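Local coordinates for prolyl endopeptidase (Myxococcus xanthus, PDB 2BKL), which probably hydrolyses oligopeptides after proline, and with lower preference after alanine, as a serine endopeptidase of the S9A family, at residues A[58-63]-A[663-668]; A[81-86]-A[96-101]; A[291-296]-A[314-319]. All blocks are in the same frame, centred on the assembly; numbering follows the deposited sequence.

The three contacts sample both halves of a prolyl oligopeptidase fold. Contact 1 ties an early helix to the last helix of the chain, across 599 intervening residues, so contacts 2 and 3 both lie within the loop it closes. Those two belong to the beta-propeller: contact 2 pairs strands inside one sheet, contact 3 joins a loop within one sheet to the connection leading into the next. The centres of contacts 1 and 2 are about 33 Å apart, those of 2 and 3 about 38 Å, and those of 1 and 3 about 44 Å, with no atoms touching. None includes a residue of the pocket that holds Z-Ala-Pro, lined by W249 of the propeller and by S533 and H651 of the hydrolase domain.

Contact 1 (A[58-63]-A[663-668]); sequences ALAARF and SSVDLY
Helix 56-67 packs on the C-terminal helix 657-674 of the hydrolase domain through L59, A60 and F63 on one side and S664, V665 and Y668 on the other. The segment axes approach to 9.2 Å at 138° between their N-to-C directions, a steep, roughly antiparallel crossing. V665 is the wedge: its CG2 branch reaches A60 CA at 3.6 Å and also touches the edge of the F63 ring, in the ring plane. This branch gets there because it stands beside the backbone N while CG1 is anti to it (chi1 173°). S664 CB lies over a face of the F63 ring, 3.8 Å from its centroid, in a CH-pi contact displaced toward the rim. At the ring tip, F63 CZ meets Y668 CD2 at 3.8 Å, the two side chains crossing at nearly a right angle. L59 CD1 fills the adjoining corner, 4.0 Å from Y668 CB. An alanine in place of F63 is likely to open a gap beside S664 and Y668 and leave V665 CG2 less covered. P470 also touches L59 and F63. Such joining of N- and C-terminal helices is characteristic of the prolyl oligopeptidase catalytic domain.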
loop_
_atom_site.group_PDB
_atom_site.type_symbol
_atom_site.label_atom_id
_atom_site.label_comp_id
_atom_site.label_asym_id
_atom_site.label_seq_id
_atom_site.Cartn_x
_atom_site.Cartn_y
_atom_site.Cartn_z
ATOM N N ALA A 58 24.482 18.178 -0.835
ATOM C CA ALA A 58 24.777 17.077 -1.759
ATOM C C ALA A 58 23.607 16.118 -1.923
ATOM O O ALA A 58 23.328 15.657 -3.031
ATOM C CB ALA A 58 26.009 16.295 -1.317
ATOM N N LEU A 59 22.932 15.779 -0.831
ATOM C CA LEU A 59 21.785 14.866 -0.918
ATOM C C LEU A 59 20.693 15.534 -1.754
ATOM O O LEU A 59 20.135 14.912 -2.647
ATOM C CB LEU A 59 21.212 14.495 0.458
ATOM C CG LEU A 59 21.921 13.410 1.279
ATOM C CD1 LEU A 59 21.307 13.400 2.661
ATOM C CD2 LEU A 59 21.821 12.046 0.650
ATOM N N ALA A 60 20.409 16.806 -1.488
ATOM C CA ALA A 60 19.336 17.483 -2.215
ATOM C C ALA A 60 19.626 17.546 -3.708
ATOM O O ALA A 60 18.732 17.304 -4.509
ATOM C CB ALA A 60 19.088 18.868 -1.686
ATOM N N ALA A 61 20.876 17.821 -4.083
ATOM C CA ALA A 61 21.202 17.924 -5.508
ATOM C C ALA A 61 21.035 16.551 -6.145
ATOM O O ALA A 61 20.568 16.434 -7.272
ATOM C CB ALA A 61 22.623 18.449 -5.734
ATOM N N ARG A 62 21.422 15.503 -5.419
ATOM C CA ARG A 62 21.395 14.166 -5.980
ATOM C C ARG A 62 19.946 13.670 -6.112
ATOM O O ARG A 62 19.572 13.077 -7.135
ATOM C CB ARG A 62 22.225 13.208 -5.112
ATOM C CG ARG A 62 22.326 11.776 -5.646
ATOM C CD ARG A 62 22.822 11.656 -7.096
ATOM N NE ARG A 62 23.003 10.257 -7.480
ATOM C CZ ARG A 62 22.932 9.807 -8.733
ATOM N NH1 ARG A 62 22.701 10.635 -9.743
ATOM N NH2 ARG A 62 23.100 8.511 -8.970
ATOM N N PHE A 63 19.138 13.923 -5.088
ATOM C CA PHE A 63 17.725 13.532 -5.136
ATOM C C PHE A 63 16.977 14.327 -6.211
ATOM O O PHE A 63 16.054 13.813 -6.828
ATOM C CB PHE A 63 17.048 13.670 -3.773
ATOM C CG PHE A 63 17.485 12.648 -2.751
ATOM C CD1 PHE A 63 17.621 11.317 -3.087
ATOM C CD2 PHE A 63 17.750 13.029 -1.456
ATOM C CE1 PHE A 63 17.993 10.366 -2.130
ATOM C CE2 PHE A 63 18.141 12.078 -0.494
ATOM C CZ PHE A 63 18.267 10.760 -0.850
ATOM N N SER A 663 11.884 15.341 2.062
ATOM C CA SER A 663 11.685 14.306 3.062
ATOM C C SER A 663 12.871 13.348 3.046
ATOM O O SER A 663 13.336 12.933 4.110
ATOM C CB SER A 663 10.380 13.551 2.809
ATOM O OG SER A 663 9.298 14.423 3.058
ATOM N N SER A 664 13.376 13.015 1.858
ATOM C CA SER A 664 14.504 12.115 1.744
ATOM C C SER A 664 15.768 12.766 2.274
ATOM O O SER A 664 16.558 12.085 2.894
ATOM C CB SER A 664 14.699 11.646 0.290
ATOM O OG SER A 664 13.629 10.777 -0.075
ATOM N N VAL A 665 15.975 14.059 2.007
ATOM C CA VAL A 665 17.117 14.767 2.555
ATOM C C VAL A 665 17.072 14.663 4.095
ATOM O O VAL A 665 18.075 14.401 4.749
ATOM C CB VAL A 665 17.179 16.256 2.091
ATOM C CG1 VAL A 665 18.279 17.002 2.828
ATOM C CG2 VAL A 665 17.381 16.353 0.561
ATOM N N ASP A 666 15.900 14.903 4.659
ATOM C CA ASP A 666 15.719 14.837 6.098
ATOM C C ASP A 666 16.001 13.443 6.641
ATOM O O ASP A 666 16.729 13.316 7.605
ATOM C CB ASP A 666 14.328 15.335 6.482
ATOM C CG ASP A 666 14.204 16.849 6.419
ATOM O OD1 ASP A 666 15.215 17.581 6.286
ATOM O OD2 ASP A 666 13.100 17.414 6.522
ATOM N N LEU A 667 15.432 12.415 6.034
ATOM C CA LEU A 667 15.609 11.040 6.462
ATOM C C LEU A 667 17.055 10.647 6.443
ATOM O O LEU A 667 17.581 10.184 7.451
ATOM C CB LEU A 667 14.797 10.106 5.548
ATOM C CG LEU A 667 14.613 8.652 6.009
ATOM C CD1 LEU A 667 13.395 8.019 5.272
ATOM C CD2 LEU A 667 15.829 7.815 5.816
ATOM N N TYR A 668 17.728 10.846 5.314
ATOM C CA TYR A 668 19.082 10.322 5.167
ATOM C C TYR A 668 20.091 11.176 5.929
ATOM O O TYR A 668 21.060 10.629 6.470
ATOM C CB TYR A 668 19.460 10.031 3.683
ATOM C CG TYR A 668 18.742 8.771 3.196
ATOM C CD1 TYR A 668 19.213 7.522 3.554
ATOM C CD2 TYR A 668 17.601 8.835 2.396
ATOM C CE1 TYR A 668 18.555 6.351 3.154
ATOM C CE2 TYR A 668 16.941 7.658 1.965
ATOM C CZ TYR A 668 17.438 6.418 2.361
ATOM O OH TYR A 668 16.815 5.226 2.000
#

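Contact 2 (A[81-86]-A[96-101]); sequences RFFYVR and LYWRQG
R81 and Q100 open a run of five antiparallel pairs that ends at V85 and L96. F82 with R99 and Y84 with Y97 are the hydrogen-bonded pairs, each making two backbone bonds, the shortest from Y97 N to Y84 O at 2.8 Å. The side chain of R81, on the same sheet face as F83, W98 and Q100, can be traced outward. CB rests near R99 O, and CG passes the amide of Q100. CD then meets W98 CZ3 at 3.6 Å. Extended from CG to NE, the chain runs beside the indole, which brings W98 CZ3 over one face of the guanidinium, 3.3 Å from R81 NE, with the planes 46° apart. NE also donates to Q100 OE1 at 2.8 Å, in a nearly straight bond (163°) close to the guanidinium plane; NH2 adds a weak bond to the same oxygen. NH2 and NH1 continue to D155, in a salt bridge, and to the carbonyl of G132.

On the other face, R99 NE donates to Y84 OH at 2.9 Å within its guanidinium plane. Y84 CE2 packs on Y97 CB at 3.6 Å, and R86 CD lies over a face of the Y97 ring, 4.2 Å from its centroid, while Y97 OH binds H88.

The guanidinium groups of R86 and R99 come close because both form salt bridges with E106 OE1, which Y84 OH also meets. The chemistry therefore implies a hairpin held by more than its backbone ladder: R81 is held by indole and amide on one face, R99 by the Y84 hydroxyl on the other, and carboxylates beyond the two strands, D155 and E106, probably balance the charge of R81, R86 and R99.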
loop_
_atom_site.group_PDB
_atom_site.type_symbol
_atom_site.label_atom_id
_atom_site.label_comp_id
_atom_site.label_asym_id
_atom_site.label_seq_id
_atom_site.Cartn_x
_atom_site.Cartn_y
_atom_site.Cartn_z
ATOM N N ARG A 81 -8.349 4.352 -28.755
ATOM C CA ARG A 81 -7.615 5.393 -28.047
ATOM C C ARG A 81 -6.791 4.794 -26.929
ATOM O O ARG A 81 -7.080 3.708 -26.419
ATOM C CB ARG A 81 -8.586 6.396 -27.459
ATOM C CG ARG A 81 -9.307 7.197 -28.510
ATOM C CD ARG A 81 -10.269 8.193 -27.971
ATOM N NE ARG A 81 -10.733 9.045 -29.047
ATOM C CZ ARG A 81 -11.608 10.021 -28.893
ATOM N NH1 ARG A 81 -12.156 10.300 -27.718
ATOM N NH2 ARG A 81 -11.943 10.744 -29.947
ATOM N N PHE A 82 -5.717 5.469 -26.570
ATOM C CA PHE A 82 -4.822 5.061 -25.531
ATOM C C PHE A 82 -4.780 6.137 -24.478
ATOM O O PHE A 82 -4.717 7.323 -24.811
ATOM C CB PHE A 82 -3.400 4.877 -26.086
ATOM C CG PHE A 82 -3.237 3.689 -26.970
ATOM C CD1 PHE A 82 -3.748 3.696 -28.253
ATOM C CD2 PHE A 82 -2.511 2.591 -26.543
ATOM C CE1 PHE A 82 -3.577 2.595 -29.098
ATOM C CE2 PHE A 82 -2.329 1.501 -27.386
ATOM C CZ PHE A 82 -2.880 1.509 -28.654
ATOM N N PHE A 83 -4.782 5.727 -23.221
ATOM C CA PHE A 83 -4.797 6.625 -22.076
ATOM C C PHE A 83 -3.723 6.186 -21.109
ATOM O O PHE A 83 -3.617 5.002 -20.786
ATOM C CB PHE A 83 -6.146 6.574 -21.351
ATOM C CG PHE A 83 -7.304 7.014 -22.195
ATOM C CD1 PHE A 83 -7.862 6.177 -23.144
ATOM C CD2 PHE A 83 -7.807 8.294 -22.091
ATOM C CE1 PHE A 83 -8.915 6.612 -23.943
ATOM C CE2 PHE A 83 -8.868 8.707 -22.891
ATOM C CZ PHE A 83 -9.400 7.875 -23.789
ATOM N N TYR A 84 -2.913 7.107 -20.614
ATOM C CA TYR A 84 -1.738 6.742 -19.839
ATOM C C TYR A 84 -1.197 7.968 -19.122
ATOM O O TYR A 84 -1.404 9.107 -19.568
ATOM C CB TYR A 84 -0.654 6.095 -20.756
ATOM C CG TYR A 84 -0.380 6.960 -21.961
ATOM C CD1 TYR A 84 -1.145 6.828 -23.102
ATOM C CD2 TYR A 84 0.574 7.973 -21.922
ATOM C CE1 TYR A 84 -0.962 7.639 -24.181
ATOM C CE2 TYR A 84 0.765 8.789 -23.012
ATOM C CZ TYR A 84 -0.014 8.626 -24.132
ATOM O OH TYR A 84 0.139 9.416 -25.241
ATOM N N VAL A 85 -0.553 7.730 -17.998
ATOM C CA VAL A 85 0.048 8.783 -17.210
ATOM C C VAL A 85 1.538 8.926 -17.534
ATOM O O VAL A 85 2.243 7.927 -17.714
ATOM C CB VAL A 85 -0.186 8.486 -15.735
ATOM C CG1 VAL A 85 0.601 9.404 -14.851
ATOM C CG2 VAL A 85 -1.682 8.618 -15.417
ATOM N N ARG A 86 2.028 10.167 -17.585
ATOM C CA ARG A 86 3.449 10.443 -17.709
ATOM C C ARG A 86 3.933 11.260 -16.537
ATOM O O ARG A 86 3.197 12.068 -15.988
ATOM C CB ARG A 86 3.760 11.275 -18.950
ATOM C CG ARG A 86 3.560 10.585 -20.303
ATOM C CD ARG A 86 4.104 11.416 -21.456
ATOM N NE ARG A 86 3.939 10.836 -22.784
ATOM C CZ ARG A 86 4.760 9.959 -23.340
ATOM N NH1 ARG A 86 5.804 9.497 -22.674
ATOM N NH2 ARG A 86 4.508 9.508 -24.565
ATOM N N LEU A 96 -2.207 12.842 -16.900
ATOM C CA LEU A 96 -2.935 11.876 -17.725
ATOM C C LEU A 96 -3.046 12.404 -19.158
ATOM O O LEU A 96 -3.515 13.509 -19.367
ATOM C CB LEU A 96 -4.333 11.641 -17.149
ATOM C CG LEU A 96 -5.166 10.624 -17.921
ATOM C CD1 LEU A 96 -4.543 9.261 -17.941
ATOM C CD2 LEU A 96 -6.586 10.503 -17.344
ATOM N N TYR A 97 -2.538 11.630 -20.113
ATOM C CA TYR A 97 -2.571 11.891 -21.539
ATOM C C TYR A 97 -3.467 10.912 -22.267
ATOM O O TYR A 97 -3.733 9.806 -21.785
ATOM C CB TYR A 97 -1.155 11.695 -22.109
ATOM C CG TYR A 97 -0.209 12.811 -21.773
ATOM C CD1 TYR A 97 0.465 12.834 -20.580
ATOM C CD2 TYR A 97 -0.000 13.854 -22.672
ATOM C CE1 TYR A 97 1.335 13.869 -20.276
ATOM C CE2 TYR A 97 0.860 14.898 -22.367
ATOM C CZ TYR A 97 1.522 14.878 -21.168
ATOM O OH TYR A 97 2.374 15.918 -20.860
ATOM N N TRP A 98 -3.874 11.280 -23.468
ATOM C CA TRP A 98 -4.495 10.359 -24.393
ATOM C C TRP A 98 -4.010 10.598 -25.815
ATOM O O TRP A 98 -3.488 11.669 -26.150
ATOM C CB TRP A 98 -6.036 10.421 -24.329
ATOM C CG TRP A 98 -6.628 11.621 -25.000
ATOM C CD1 TRP A 98 -6.695 12.883 -24.503
ATOM C CD2 TRP A 98 -7.266 11.663 -26.276
ATOM N NE1 TRP A 98 -7.298 13.721 -25.403
ATOM C CE2 TRP A 98 -7.682 12.993 -26.494
ATOM C CE3 TRP A 98 -7.532 10.716 -27.261
ATOM C CZ2 TRP A 98 -8.344 13.390 -27.656
ATOM C CZ3 TRP A 98 -8.197 11.114 -28.418
ATOM C CH2 TRP A 98 -8.596 12.434 -28.598
ATOM N N ARG A 99 -4.182 9.577 -26.648
ATOM C CA ARG A 99 -3.948 9.703 -28.066
ATOM C C ARG A 99 -4.872 8.793 -28.842
ATOM O O ARG A 99 -5.350 7.748 -28.331
ATOM C CB ARG A 99 -2.497 9.399 -28.424
ATOM C CG ARG A 99 -2.050 7.992 -28.132
ATOM C CD ARG A 99 -0.659 7.668 -28.685
ATOM N NE ARG A 99 0.379 8.349 -27.938
ATOM C CZ ARG A 99 1.640 8.452 -28.320
ATOM N NH1 ARG A 99 2.041 7.926 -29.468
ATOM N NH2 ARG A 99 2.510 9.102 -27.551
ATOM N N GLN A 100 -5.117 9.187 -30.085
ATOM C CA GLN A 100 -5.913 8.406 -31.002
ATOM C C GLN A 100 -4.991 7.504 -31.798
ATOM O O GLN A 100 -4.184 7.983 -32.607
ATOM C CB GLN A 100 -6.659 9.332 -31.945
ATOM C CG GLN A 100 -7.607 8.572 -32.868
ATOM C CD GLN A 100 -8.898 8.236 -32.155
ATOM O OE1 GLN A 100 -9.522 9.116 -31.594
ATOM N NE2 GLN A 100 -9.276 6.961 -32.155
ATOM N N GLY A 101 -5.110 6.204 -31.598
ATOM C CA GLY A 101 -4.236 5.247 -32.248
ATOM C C GLY A 101 -2.852 5.190 -31.633
ATOM O O GLY A 101 -2.445 6.042 -30.834
#

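Contact 3 (A[291-296]-A[314-319]); sequences GAPRQR and VPEDSS
R294 and E316 form the compact part of this loop-to-loop contact. A type I turn from A292 to Q295, closed by the bond from Q295 N to A292 O, presents R294 N to E316 OE2 at 2.9 Å and 167°. The oxygen is met on its anti side, somewhat out of the carboxylate plane. E316 gets there by extending fully, with CG opposite the backbone N (chi1 -170°), and its carboxyl carbon touches A292 CB at 3.9 Å.

The R294 chain bends at CG-CD and lays its guanidinium across the carboxylate, the planes stacked at 20°. The charged pair is long, 3.9 Å from NH2 to OE2, with no N-H directed at that oxygen, so its attraction is probably electrostatic. NH2 is spent instead on D317 O, 3.1 Å away and in the guanidinium plane. The opposite guanidinium face meets S318 O and S319 CA. D317 OD1 accepts from S319 N at 3.0 Å, an Asx turn that shapes this loop, and also from A320 N.

Looser joins run through water. Water 1 donates to both G291 O and E316 OE1, bridging where direct contact is slight, and water 2 accepts from D317 N at 2.9 Å while lying 2.9 Å from R294 O. G291 and P315, whose carbonyls meet waters 1 and 3, are exposed.

In the fold, 291-296 links strands 283-288 and 296-300 of one propeller sheet, whereas 314-319 leads from its edge strand 311-314 into strand 321-328 of the next. R294 also bonds through its backbone to L322, and P293 to K491, where helix 491-495 begins.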
loop_
_atom_site.group_PDB
_atom_site.type_symbol
_atom_site.label_atom_id
_atom_site.label_comp_id
_atom_site.label_asym_id
_atom_site.label_seq_id
_atom_site.Cartn_x
_atom_site.Cartn_y
_atom_site.Cartn_z
ATOM N N GLY A 291 -9.279 -24.525 0.557
ATOM C CA GLY A 291 -8.568 -25.786 0.446
ATOM C C GLY A 291 -7.255 -25.702 -0.317
ATOM O O GLY A 291 -6.807 -26.694 -0.866
ATOM N N ALA A 292 -6.613 -24.531 -0.294
ATOM C CA ALA A 292 -5.418 -24.281 -1.082
ATOM C C ALA A 292 -4.742 -23.009 -0.568
ATOM O O ALA A 292 -4.965 -21.933 -1.072
ATOM C CB ALA A 292 -5.793 -24.129 -2.566
ATOM N N PRO A 293 -3.943 -23.118 0.478
ATOM C CA PRO A 293 -3.252 -21.962 1.059
ATOM C C PRO A 293 -2.465 -21.097 0.069
ATOM O O PRO A 293 -2.464 -19.894 0.241
ATOM C CB PRO A 293 -2.322 -22.594 2.089
ATOM C CG PRO A 293 -3.055 -23.835 2.514
ATOM C CD PRO A 293 -3.706 -24.351 1.245
ATOM N N ARG A 294 -1.855 -21.695 -0.964
ATOM C CA ARG A 294 -1.186 -20.937 -2.024
ATOM C C ARG A 294 -2.047 -20.628 -3.268
ATOM O O ARG A 294 -1.534 -20.128 -4.272
ATOM C CB ARG A 294 0.092 -21.652 -2.440
ATOM C CG ARG A 294 1.189 -21.645 -1.362
ATOM C CD ARG A 294 2.451 -22.376 -1.802
ATOM N NE ARG A 294 2.146 -23.752 -2.200
ATOM C CZ ARG A 294 2.165 -24.795 -1.406
ATOM N NH1 ARG A 294 2.515 -24.686 -0.121
ATOM N NH2 ARG A 294 1.836 -25.978 -1.892
ATOM N N GLN A 295 -3.351 -20.892 -3.152
ATOM C CA GLN A 295 -4.410 -20.537 -4.104
ATOM C C GLN A 295 -4.470 -21.413 -5.337
ATOM O O GLN A 295 -3.502 -22.062 -5.747
ATOM C CB GLN A 295 -4.385 -19.040 -4.482
ATOM C CG GLN A 295 -4.635 -18.153 -3.272
ATOM C CD GLN A 295 -5.312 -16.830 -3.566
ATOM O OE1 GLN A 295 -6.461 -16.620 -3.161
ATOM N NE2 GLN A 295 -4.617 -15.923 -4.243
ATOM N N ARG A 296 -5.663 -21.424 -5.901
ATOM C CA ARG A 296 -5.993 -22.219 -7.075
ATOM C C ARG A 296 -7.127 -21.539 -7.819
ATOM O O ARG A 296 -7.699 -20.557 -7.320
ATOM C CB ARG A 296 -6.378 -23.647 -6.653
ATOM C CG ARG A 296 -7.544 -23.757 -5.691
ATOM C CD ARG A 296 -7.843 -25.213 -5.374
ATOM N NE ARG A 296 -8.742 -25.417 -4.262
ATOM C CZ ARG A 296 -9.297 -26.594 -3.981
ATOM N NH1 ARG A 296 -9.028 -27.669 -4.721
ATOM N NH2 ARG A 296 -10.106 -26.704 -2.952
ATOM N N VAL A 314 -6.941 -24.809 -12.493
ATOM C CA VAL A 314 -5.535 -24.555 -12.197
ATOM C C VAL A 314 -5.314 -24.992 -10.763
ATOM O O VAL A 314 -5.709 -24.294 -9.814
ATOM C CB VAL A 314 -5.123 -23.072 -12.362
ATOM C CG1 VAL A 314 -3.609 -22.897 -12.034
ATOM C CG2 VAL A 314 -5.385 -22.592 -13.745
ATOM N N PRO A 315 -4.785 -26.192 -10.559
ATOM C CA PRO A 315 -4.552 -26.659 -9.196
ATOM C C PRO A 315 -3.536 -25.847 -8.434
ATOM O O PRO A 315 -2.759 -25.117 -9.025
ATOM C CB PRO A 315 -4.050 -28.102 -9.401
ATOM C CG PRO A 315 -4.566 -28.481 -10.705
ATOM C CD PRO A 315 -4.504 -27.241 -11.550
ATOM N N GLU A 316 -3.570 -25.943 -7.115
ATOM C CA GLU A 316 -2.546 -25.328 -6.294
ATOM C C GLU A 316 -1.164 -25.797 -6.732
ATOM O O GLU A 316 -0.939 -27.001 -6.940
ATOM C CB GLU A 316 -2.773 -25.683 -4.816
ATOM C CG GLU A 316 -1.922 -24.909 -3.834
ATOM C CD GLU A 316 -2.128 -25.312 -2.380
ATOM O OE1 GLU A 316 -2.608 -26.446 -2.116
ATOM O OE2 GLU A 316 -1.759 -24.517 -1.503
ATOM N N ASP A 317 -0.242 -24.860 -6.851
ATOM C CA ASP A 317 1.126 -25.197 -7.225
ATOM C C ASP A 317 1.838 -25.928 -6.096
ATOM O O ASP A 317 1.510 -25.755 -4.931
ATOM C CB ASP A 317 1.885 -23.931 -7.630
ATOM C CG ASP A 317 3.181 -24.244 -8.351
ATOM O OD1 ASP A 317 4.229 -24.329 -7.676
ATOM O OD2 ASP A 317 3.227 -24.390 -9.584
ATOM N N SER A 318 2.815 -26.756 -6.453
ATOM C CA SER A 318 3.536 -27.537 -5.450
ATOM C C SER A 318 4.335 -26.663 -4.489
ATOM O O SER A 318 4.579 -27.071 -3.361
ATOM C CB SER A 318 4.436 -28.599 -6.114
ATOM O OG SER A 318 5.402 -28.012 -6.971
ATOM N N SER A 319 4.753 -25.466 -4.923
ATOM C CA SER A 319 5.508 -24.576 -4.069
ATOM C C SER A 319 5.195 -23.084 -4.204
ATOM O O SER A 319 5.387 -22.369 -3.238
ATOM C CB SER A 319 7.009 -24.781 -4.282
ATOM O OG SER A 319 7.381 -24.413 -5.589
HETATM O O HOH W 1 -5.240 -27.540 -3.115
HETATM O O HOH W 2 -0.560 -22.014 -6.199
HETATM O O HOH W 3 -1.926 -22.478 -8.800
#